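Local coordinates for putative peptide ABC-transport system periplasmic peptide-binding protein (Campylobacter jejuni, PDB 4OEV) that binds nickel(II) outside the cytoplasmic membrane as the solute-binding component of an ABC-type importer, in a family generally assigned to peptide transport, at residues S35-F40 against D49-W54; R242-N247 against V377-I382; E332-A337 against K363-P368. All blocks are in the same frame, centred on the assembly; numbering follows the deposited sequence.

Contact 1: S35-F40 against D49-W54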
loop_
_atom_site.group_PDB
_atom_site.type_symbol
_atom_site.label_atom_id
_atom_site.label_comp_id
_atom_site.label_asym_id
_atom_site.label_seq_id
_atom_site.Cartn_x
_atom_site.Cartn_y
_atom_site.Cartn_z
ATOM N N SER A 35 -8.577 -12.950 9.991
ATOM C CA SER A 35 -7.488 -12.608 10.881
ATOM C C SER A 35 -6.365 -13.567 10.633
ATOM O O SER A 35 -6.603 -14.700 10.181
ATOM C CB SER A 35 -7.935 -12.634 12.344
ATOM O OG SER A 35 -8.376 -13.931 12.673
ATOM N N GLY A 36 -5.153 -13.132 10.981
ATOM C CA GLY A 36 -3.941 -13.863 10.687
ATOM C C GLY A 36 -3.319 -14.424 11.944
ATOM O O GLY A 36 -3.874 -14.278 13.051
ATOM N N LEU A 37 -2.184 -15.097 11.767
ATOM C CA LEU A 37 -1.432 -15.654 12.875
ATOM C C LEU A 37 -0.859 -14.572 13.756
ATOM O O LEU A 37 -0.699 -14.774 14.965
ATOM C CB LEU A 37 -0.298 -16.553 12.369
ATOM C CG LEU A 37 -0.775 -17.726 11.534
ATOM C CD1 LEU A 37 0.413 -18.632 11.126
ATOM C CD2 LEU A 37 -1.845 -18.510 12.341
ATOM N N THR A 38 -0.502 -13.444 13.141
ATOM C CA THR A 38 0.043 -12.332 13.883
ATOM C C THR A 38 -0.766 -11.065 13.618
ATOM O O THR A 38 -1.590 -11.009 12.697
ATOM C CB THR A 38 1.521 -12.085 13.528
ATOM O OG1 THR A 38 1.638 -11.749 12.150
ATOM C CG2 THR A 38 2.381 -13.337 13.775
ATOM N N ARG A 39 -0.520 -10.048 14.429
ATOM C CA ARG A 39 -1.213 -8.750 14.271
ATOM C C ARG A 39 -0.288 -7.650 14.792
ATOM O O ARG A 39 0.789 -7.956 15.309
ATOM C CB ARG A 39 -2.544 -8.760 15.026
ATOM C CG ARG A 39 -2.345 -8.752 16.545
ATOM C CD ARG A 39 -3.637 -8.893 17.299
ATOM N NE ARG A 39 -3.328 -9.242 18.680
ATOM C CZ ARG A 39 -3.087 -8.367 19.661
ATOM N NH1 ARG A 39 -2.797 -8.824 20.881
ATOM N NH2 ARG A 39 -3.171 -7.046 19.449
ATOM N N PHE A 40 -0.674 -6.381 14.636
ATOM C CA PHE A 40 0.133 -5.269 15.126
ATOM C C PHE A 40 -0.696 -4.350 16.015
ATOM O O PHE A 40 -1.860 -4.102 15.691
ATOM C CB PHE A 40 0.718 -4.462 13.955
ATOM C CG PHE A 40 1.373 -5.328 12.927
ATOM C CD1 PHE A 40 2.682 -5.744 13.106
ATOM C CD2 PHE A 40 0.668 -5.750 11.801
ATOM C CE1 PHE A 40 3.302 -6.593 12.175
ATOM C CE2 PHE A 40 1.278 -6.587 10.869
ATOM C CZ PHE A 40 2.594 -7.012 11.060
ATOM N N ASP A 49 -1.813 -13.433 17.339
ATOM C CA ASP A 49 -3.226 -13.318 17.021
ATOM C C ASP A 49 -3.814 -14.716 16.950
ATOM O O ASP A 49 -4.122 -15.281 17.984
ATOM C CB ASP A 49 -3.482 -12.536 15.712
ATOM C CG ASP A 49 -4.958 -12.176 15.565
ATOM O OD1 ASP A 49 -5.744 -12.756 16.381
ATOM O OD2 ASP A 49 -5.342 -11.378 14.675
ATOM N N LEU A 50 -3.933 -15.316 15.773
ATOM C CA LEU A 50 -4.424 -16.701 15.751
ATOM C C LEU A 50 -3.367 -17.624 16.305
ATOM O O LEU A 50 -3.685 -18.711 16.847
ATOM C CB LEU A 50 -4.817 -17.142 14.346
ATOM C CG LEU A 50 -6.112 -16.556 13.777
ATOM C CD1 LEU A 50 -6.298 -17.037 12.321
ATOM C CD2 LEU A 50 -7.329 -16.908 14.642
ATOM N N ALA A 51 -2.112 -17.212 16.213
ATOM C CA ALA A 51 -1.029 -18.008 16.797
ATOM C C ALA A 51 -0.693 -17.498 18.204
ATOM O O ALA A 51 -0.540 -16.289 18.385
ATOM C CB ALA A 51 0.199 -17.989 15.907
ATOM N N LYS A 52 -0.611 -18.407 19.197
ATOM C CA LYS A 52 -0.247 -18.034 20.571
ATOM C C LYS A 52 1.241 -17.678 20.749
ATOM O O LYS A 52 1.582 -16.765 21.506
ATOM C CB LYS A 52 -0.569 -19.204 21.574
ATOM C CG LYS A 52 -2.038 -19.625 21.687
ATOM C CD LYS A 52 -2.282 -20.791 22.705
ATOM C CE LYS A 52 -3.781 -20.832 23.158
ATOM N NZ LYS A 52 -4.139 -21.722 24.314
ATOM N N SER A 53 2.133 -18.431 20.083
ATOM C CA SER A 53 3.578 -18.160 20.114
ATOM C C SER A 53 4.308 -18.886 18.985
ATOM O O SER A 53 3.702 -19.624 18.204
ATOM C CB SER A 53 4.211 -18.571 21.428
ATOM O OG SER A 53 4.398 -19.989 21.491
ATOM N N TRP A 54 5.611 -18.632 18.914
ATOM C CA TRP A 54 6.459 -19.175 17.859
ATOM C C TRP A 54 7.949 -19.115 18.229
ATOM O O TRP A 54 8.382 -18.214 18.952
ATOM C CB TRP A 54 6.200 -18.421 16.533
ATOM C CG TRP A 54 6.303 -16.922 16.632
ATOM C CD1 TRP A 54 7.427 -16.156 16.493
ATOM C CD2 TRP A 54 5.236 -16.006 16.941
ATOM N NE1 TRP A 54 7.117 -14.820 16.662
ATOM C CE2 TRP A 54 5.780 -14.714 16.953
ATOM C CE3 TRP A 54 3.873 -16.162 17.179
ATOM C CZ2 TRP A 54 5.004 -13.589 17.208
ATOM C CZ3 TRP A 54 3.112 -15.044 17.459
ATOM C CH2 TRP A 54 3.676 -13.783 17.472
HETATM O O HOH W 1 -4.626 -10.770 12.012
#
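Asp-49 meets the 35-40 segment because its CG stands anti to its own backbone N (chi1 -168°), which carries the carboxylate beside Ser-35 CB and Gly-36 O, while Arg-39 with chi1 70° points toward the 49-54 segment and lays its methylenes across the acid's CB and CG. The two side chains cross at about a right angle, and Arg-39 CD comes to 3.9 Å from Asp-49 CG. They touch through carbon and not through charge: the guanidinium NE is hydrogen-bonded to Pro-48 O. Asp-49 OD1 pairs with Tyr-183 OH, and OD2 takes a hydrogen from a water 2.8 Å away. That water also accepts from Gly-36 N and donates to Thr-38 O, so it ties three points of the two segments together.

The backbones are joined by three bonds. Leu-50 N donates to Gly-36 O at 2.9 Å. Leu-37 O is gripped twice, by Ala-51 N and by Asp-49 N, two donors that would hold that carbonyl in place. Around these bonds the apolar groups close up, with Leu-37 CD2 lying 3.8 Å from Leu-50 CB and Leu-37 CB against Ala-51 CB. Further along, the Thr-38 methyl CG2 sits over a face of the Trp-54 six-membered ring, 4.3 Å from its centroid, in a CH-pi contact; Thr-38 OG1 is bonded to Leu-130 O.

The contact joins the chain at the start of the two-stranded hairpin of 38-40 and 46-48 to the chain just after it, where strand 51-56 begins, an outermost strand of an antiparallel four-stranded sheet; at Lys-52 and Ser-53, both opposite Phe-66, that strand carries a classic beta bulge.

Contact 2: R242-N247 against V377-I382. With OXL (oxalate ion), chain D.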
loop_
_atom_site.group_PDB
_atom_site.type_symbol
_atom_site.label_atom_id
_atom_site.label_comp_id
_atom_site.label_asym_id
_atom_site.label_seq_id
_atom_site.Cartn_x
_atom_site.Cartn_y
_atom_site.Cartn_z
ATOM N N ARG A 242 4.038 10.009 -2.315
ATOM C CA ARG A 242 3.610 10.294 -3.673
ATOM C C ARG A 242 4.853 10.564 -4.509
ATOM O O ARG A 242 5.821 11.078 -3.997
ATOM C CB ARG A 242 2.669 11.530 -3.788
ATOM C CG ARG A 242 1.323 11.300 -3.089
ATOM C CD ARG A 242 0.405 10.404 -3.885
ATOM N NE ARG A 242 -0.683 9.927 -3.052
ATOM C CZ ARG A 242 -0.612 8.874 -2.245
ATOM N NH1 ARG A 242 0.507 8.158 -2.128
ATOM N NH2 ARG A 242 -1.666 8.538 -1.527
ATOM N N ALA A 243 4.792 10.196 -5.778
ATOM C CA ALA A 243 5.931 10.324 -6.706
ATOM C C ALA A 243 5.431 10.388 -8.122
ATOM O O ALA A 243 4.305 9.947 -8.382
ATOM C CB ALA A 243 6.931 9.088 -6.514
ATOM N N LEU A 244 6.262 10.931 -9.046
ATOM C CA LEU A 244 6.030 10.757 -10.470
ATOM C C LEU A 244 6.675 9.432 -10.889
ATOM O O LEU A 244 7.889 9.281 -10.750
ATOM C CB LEU A 244 6.643 11.896 -11.321
ATOM C CG LEU A 244 6.329 11.757 -12.797
ATOM C CD1 LEU A 244 4.839 11.948 -12.916
ATOM C CD2 LEU A 244 7.144 12.877 -13.638
ATOM N N MET A 245 5.865 8.506 -11.406
ATOM C CA MET A 245 6.361 7.213 -11.955
ATOM C C MET A 245 6.790 7.474 -13.397
ATOM O O MET A 245 5.944 7.832 -14.194
ATOM C CB MET A 245 5.249 6.159 -11.941
ATOM C CG MET A 245 5.592 4.643 -12.392
ATOM S SD MET A 245 4.201 3.872 -13.295
ATOM C CE MET A 245 4.349 4.713 -14.877
ATOM N N PHE A 246 8.058 7.246 -13.747
ATOM C CA PHE A 246 8.497 7.244 -15.154
ATOM C C PHE A 246 8.149 5.939 -15.818
ATOM O O PHE A 246 8.405 4.840 -15.239
ATOM C CB PHE A 246 10.016 7.434 -15.267
ATOM C CG PHE A 246 10.532 8.717 -14.711
ATOM C CD1 PHE A 246 10.060 9.937 -15.169
ATOM C CD2 PHE A 246 11.572 8.702 -13.801
ATOM C CE1 PHE A 246 10.567 11.105 -14.685
ATOM C CE2 PHE A 246 12.102 9.875 -13.318
ATOM C CZ PHE A 246 11.603 11.091 -13.771
ATOM N N ASN A 247 7.583 5.997 -17.014
ATOM C CA ASN A 247 7.428 4.787 -17.785
ATOM C C ASN A 247 8.715 4.614 -18.590
ATOM O O ASN A 247 9.056 5.430 -19.451
ATOM C CB ASN A 247 6.195 4.799 -18.722
ATOM C CG ASN A 247 5.977 3.430 -19.370
ATOM O OD1 ASN A 247 6.976 2.752 -19.675
ATOM N ND2 ASN A 247 4.698 3.014 -19.599
ATOM N N VAL A 377 0.921 4.419 -19.539
ATOM C CA VAL A 377 1.011 5.886 -19.711
ATOM C C VAL A 377 2.444 6.348 -19.558
ATOM O O VAL A 377 3.244 5.674 -18.919
ATOM C CB VAL A 377 0.119 6.626 -18.681
ATOM C CG1 VAL A 377 -1.335 6.241 -18.903
ATOM C CG2 VAL A 377 0.548 6.291 -17.277
ATOM N N ASP A 378 2.800 7.506 -20.154
ATOM C CA ASP A 378 4.184 7.947 -20.120
ATOM C C ASP A 378 4.692 8.161 -18.726
ATOM O O ASP A 378 5.860 7.904 -18.419
ATOM C CB ASP A 378 4.406 9.303 -20.890
ATOM C CG ASP A 378 3.974 9.260 -22.371
ATOM O OD1 ASP A 378 4.084 8.182 -23.026
ATOM O OD2 ASP A 378 3.527 10.329 -22.893
ATOM N N SER A 379 3.837 8.741 -17.885
ATOM C CA SER A 379 4.173 8.920 -16.494
ATOM C C SER A 379 2.871 9.033 -15.695
ATOM O O SER A 379 1.783 9.294 -16.266
ATOM C CB SER A 379 5.073 10.140 -16.294
ATOM O OG SER A 379 4.415 11.369 -16.601
ATOM N N PHE A 380 2.976 8.813 -14.403
ATOM C CA PHE A 380 1.795 8.599 -13.564
ATOM C C PHE A 380 2.076 9.110 -12.155
ATOM O O PHE A 380 3.147 8.833 -11.615
ATOM C CB PHE A 380 1.439 7.070 -13.540
ATOM C CG PHE A 380 0.223 6.736 -12.720
ATOM C CD1 PHE A 380 -1.049 7.015 -13.200
ATOM C CD2 PHE A 380 0.363 6.118 -11.475
ATOM C CE1 PHE A 380 -2.176 6.687 -12.437
ATOM C CE2 PHE A 380 -0.771 5.781 -10.706
ATOM C CZ PHE A 380 -2.027 6.088 -11.178
ATOM N N LEU A 381 1.134 9.871 -11.573
ATOM C CA LEU A 381 1.294 10.401 -10.226
ATOM C C LEU A 381 0.935 9.244 -9.276
ATOM O O LEU A 381 -0.232 9.078 -8.955
ATOM C CB LEU A 381 0.371 11.613 -9.986
ATOM C CG LEU A 381 0.945 12.664 -9.017
ATOM C CD1 LEU A 381 1.297 12.053 -7.683
ATOM C CD2 LEU A 381 2.199 13.285 -9.592
ATOM N N ILE A 382 1.950 8.490 -8.878
ATOM C CA ILE A 382 1.839 7.166 -8.212
ATOM C C ILE A 382 2.032 7.291 -6.697
ATOM O O ILE A 382 2.451 8.347 -6.217
ATOM C CB ILE A 382 2.925 6.214 -8.802
ATOM C CG1 ILE A 382 2.600 4.709 -8.541
ATOM C CG2 ILE A 382 4.305 6.532 -8.109
ATOM C CD1 ILE A 382 3.433 3.789 -9.429
HETATM C C1 OXL D . -1.221 4.236 -6.526
HETATM C C2 OXL D . -0.955 2.749 -6.730
HETATM O O1 OXL D . -0.623 5.181 -7.195
HETATM O O2 OXL D . -0.601 2.406 -7.872
HETATM O O3 OXL D . -2.102 4.511 -5.687
HETATM O O4 OXL D . -1.232 1.869 -5.833
#
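An antiparallel strand pair that ends in the oxalate pocket joins Ala-243 to Ile-382 and Met-245 to Phe-380, both hydrogen-bonded pairs. Met-245 N gives the straightest bond, to Phe-380 O at 2.7 Å and 172°, and Ile-382 N donates to Ala-243 O. Beyond the last bridge, Asn-247 N bonds to Asp-378 O, and Asn-247 ND2 reaches Val-377 O at 3.1 Å from above that carbonyl's plane. Strand 241-246 is flanked by 379-384 and 454-467 in an antiparallel sheet.

On the face shared by Ala-243, Met-245, Phe-380 and Ile-382, chi1 of Met-245 (-176°) brings CG to 3.8 Å from Ile-382 CD1, and bends at chi2 and chi3 then turn CE back to Phe-380 CB. Phe-380 and Ile-382 belong to the oxalate pocket: Ile-382 CG1 lies 3.5 Å from oxalate O1, and the same oxygen meets the Phe-380 ring at its edge, 3.6 Å from CE2. Arg-344 NH2 hydrogen-bonds both oxalate and Leu-381 O.

The other face carries Leu-244 and Leu-381, which pack against Leu-351 of helix 342-357. Ser-379 CB and OG lie beside Leu-244 CD1, the hydroxyl being bonded to Glu-334 O.

Contact 3: E332-A337 against K363-P368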
loop_
_atom_site.group_PDB
_atom_site.type_symbol
_atom_site.label_atom_id
_atom_site.label_comp_id
_atom_site.label_asym_id
_atom_site.label_seq_id
_atom_site.Cartn_x
_atom_site.Cartn_y
_atom_site.Cartn_z
ATOM N N GLU A 332 8.802 15.872 -24.905
ATOM C CA GLU A 332 7.455 16.009 -24.338
ATOM C C GLU A 332 6.838 14.660 -24.002
ATOM O O GLU A 332 7.238 13.639 -24.553
ATOM C CB GLU A 332 6.506 16.756 -25.292
ATOM C CG GLU A 332 5.943 15.932 -26.439
ATOM C CD GLU A 332 5.111 16.779 -27.403
ATOM O OE1 GLU A 332 4.473 17.755 -26.939
ATOM O OE2 GLU A 332 5.106 16.474 -28.624
ATOM N N PHE A 333 5.856 14.660 -23.106
ATOM C CA PHE A 333 5.249 13.411 -22.660
ATOM C C PHE A 333 4.008 13.709 -21.816
ATOM O O PHE A 333 3.758 14.867 -21.459
ATOM C CB PHE A 333 6.260 12.553 -21.874
ATOM C CG PHE A 333 6.841 13.245 -20.676
ATOM C CD1 PHE A 333 6.220 13.141 -19.451
ATOM C CD2 PHE A 333 7.993 14.026 -20.781
ATOM C CE1 PHE A 333 6.743 13.799 -18.337
ATOM C CE2 PHE A 333 8.530 14.694 -19.679
ATOM C CZ PHE A 333 7.894 14.587 -18.444
ATOM N N GLU A 334 3.204 12.689 -21.524
ATOM C CA GLU A 334 1.992 12.945 -20.742
ATOM C C GLU A 334 2.192 12.637 -19.280
ATOM O O GLU A 334 2.959 11.738 -18.932
ATOM C CB GLU A 334 0.827 12.138 -21.271
ATOM C CG GLU A 334 0.473 12.497 -22.681
ATOM C CD GLU A 334 -0.548 11.569 -23.274
ATOM O OE1 GLU A 334 -1.148 11.985 -24.283
ATOM O OE2 GLU A 334 -0.724 10.424 -22.743
ATOM N N ILE A 335 1.520 13.400 -18.420
ATOM C CA ILE A 335 1.522 13.112 -16.982
ATOM C C ILE A 335 0.093 12.760 -16.573
ATOM O O ILE A 335 -0.793 13.608 -16.681
ATOM C CB ILE A 335 2.008 14.325 -16.167
ATOM C CG1 ILE A 335 3.413 14.752 -16.602
ATOM C CG2 ILE A 335 1.977 14.027 -14.696
ATOM C CD1 ILE A 335 3.743 16.206 -16.169
ATOM N N TRP A 336 -0.148 11.529 -16.122
ATOM C CA TRP A 336 -1.503 11.104 -15.804
ATOM C C TRP A 336 -1.773 11.128 -14.292
ATOM O O TRP A 336 -0.909 10.739 -13.494
ATOM C CB TRP A 336 -1.751 9.694 -16.357
ATOM C CG TRP A 336 -1.959 9.664 -17.869
ATOM C CD1 TRP A 336 -1.052 10.029 -18.847
ATOM C CD2 TRP A 336 -3.137 9.241 -18.558
ATOM N NE1 TRP A 336 -1.611 9.865 -20.099
ATOM C CE2 TRP A 336 -2.886 9.382 -19.948
ATOM C CE3 TRP A 336 -4.390 8.772 -18.137
ATOM C CZ2 TRP A 336 -3.835 9.054 -20.913
ATOM C CZ3 TRP A 336 -5.345 8.455 -19.107
ATOM C CH2 TRP A 336 -5.051 8.593 -20.475
ATOM N N ALA A 337 -2.960 11.593 -13.893
ATOM C CA ALA A 337 -3.314 11.637 -12.470
ATOM C C ALA A 337 -4.706 11.095 -12.287
ATOM O O ALA A 337 -5.567 11.277 -13.157
ATOM C CB ALA A 337 -3.237 13.105 -11.890
ATOM N N LYS A 363 1.783 17.296 -20.926
ATOM C CA LYS A 363 0.335 17.414 -20.979
ATOM C C LYS A 363 -0.277 16.718 -19.798
ATOM O O LYS A 363 -0.001 15.520 -19.609
ATOM C CB LYS A 363 -0.184 16.783 -22.276
ATOM C CG LYS A 363 -1.703 16.806 -22.412
ATOM C CD LYS A 363 -2.150 16.022 -23.637
ATOM C CE LYS A 363 -3.669 15.961 -23.713
ATOM N NZ LYS A 363 -4.154 15.317 -24.982
ATOM N N VAL A 364 -1.114 17.398 -19.022
ATOM C CA VAL A 364 -1.708 16.705 -17.861
ATOM C C VAL A 364 -2.990 15.992 -18.283
ATOM O O VAL A 364 -3.852 16.559 -18.941
ATOM C CB VAL A 364 -1.962 17.664 -16.683
ATOM C CG1 VAL A 364 -2.677 16.930 -15.524
ATOM C CG2 VAL A 364 -0.623 18.218 -16.168
ATOM N N VAL A 365 -3.084 14.702 -17.961
ATOM C CA VAL A 365 -4.275 13.950 -18.311
ATOM C C VAL A 365 -4.890 13.388 -17.019
ATOM O O VAL A 365 -4.329 12.511 -16.404
ATOM C CB VAL A 365 -3.942 12.810 -19.308
ATOM C CG1 VAL A 365 -5.224 12.071 -19.720
ATOM C CG2 VAL A 365 -3.134 13.377 -20.541
ATOM N N ALA A 366 -6.052 13.893 -16.633
ATOM C CA ALA A 366 -6.663 13.479 -15.352
ATOM C C ALA A 366 -7.894 12.645 -15.670
ATOM O O ALA A 366 -8.790 13.136 -16.349
ATOM C CB ALA A 366 -7.016 14.734 -14.498
ATOM N N LYS A 367 -7.903 11.378 -15.246
ATOM C CA LYS A 367 -9.035 10.461 -15.476
ATOM C C LYS A 367 -9.306 9.692 -14.161
ATOM O O LYS A 367 -8.417 9.590 -13.321
ATOM C CB LYS A 367 -8.718 9.477 -16.614
ATOM C CG LYS A 367 -8.443 10.126 -17.990
ATOM C CD LYS A 367 -9.685 10.697 -18.638
ATOM C CE LYS A 367 -9.364 11.386 -19.958
ATOM N NZ LYS A 367 -10.530 12.170 -20.490
ATOM N N PRO A 368 -10.516 9.137 -13.989
ATOM C CA PRO A 368 -10.872 8.465 -12.720
ATOM C C PRO A 368 -10.021 7.236 -12.437
ATOM O O PRO A 368 -9.827 6.451 -13.355
ATOM C CB PRO A 368 -12.329 8.040 -12.942
ATOM C CG PRO A 368 -12.825 8.921 -14.015
ATOM C CD PRO A 368 -11.648 9.166 -14.922
#
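Segments 332-337 and 363-368 pair as parallel strands, their axes 28° apart and 4.7 Å at closest approach, with five backbone bonds alternating from Lys-363 N to Phe-333 O through to Lys-367 N to Ala-337 O. Two of them, Ile-335 N to Lys-363 O and Val-365 N to Ile-335 O, are nearly straight.

On the face that bears Glu-334, Trp-336, Lys-363 and Val-365, the indole and the valine lie side by side and point the same way. Val-365 CG1, anti to its backbone N (chi1 -177°), is set squarely over the six-membered ring, 3.4 Å from the centroid and only 5° off the normal, a close CH-pi contact. CB of the same valine lies 3.6 Å from Trp-336 CE2, so the isopropyl group rests on the indole. The ring is kept from swinging by its own strand: Trp-336 NE1 donates to Glu-334 OE2 at 2.8 Å, the oxygen lying almost in the ring plane but met from above the plane of its carboxylate. Lys-367 CG adds an oblique touch 3.7 Å from Trp-336 CZ3. The Glu-334 chain, extended beyond CG, also runs past Val-365 CG2. Its OE1 stays 4.5 Å from Lys-363 NZ, too far for direct pairing, though the lysine charge may still steady the acid.

Ile-335, Ala-337, Val-364 and Ala-366 look to the other face, where helix 342-357 packs: Ile-335 and Val-364 both lie on Ala-348. That helix is the crossover of a beta-alpha-beta unit, with strand 361-367 at the edge of the sheet, strand 324-326 on the far side of 329-338, and Trp-336 meeting Phe-372 and backbone-bonded to strand 379-384.

Contacts 2 and 3 lie together, their centres about 9 Å apart, whereas contact 1 sits on the opposite side of the chain's centre, about 37 Å from contact 2 and 43 Å from contact 3, centre to centre. Contacts 1 and 2 are buried; contact 3 is partly open to solvent, with lysines at its margin. Contact 3 is nested within the chain loop that contact 2 closes; Asp-378 probably hydrogen-bonds Glu-334 N, Val-377 packs on Trp-336, and both contacts lean on helix 342-357. The chemistry of the three differs with their place: water and acid knit irregular backbone in contact 1, apolar groups face oxalate in contact 2, and a valine methyl lies over an indole face in contact 3.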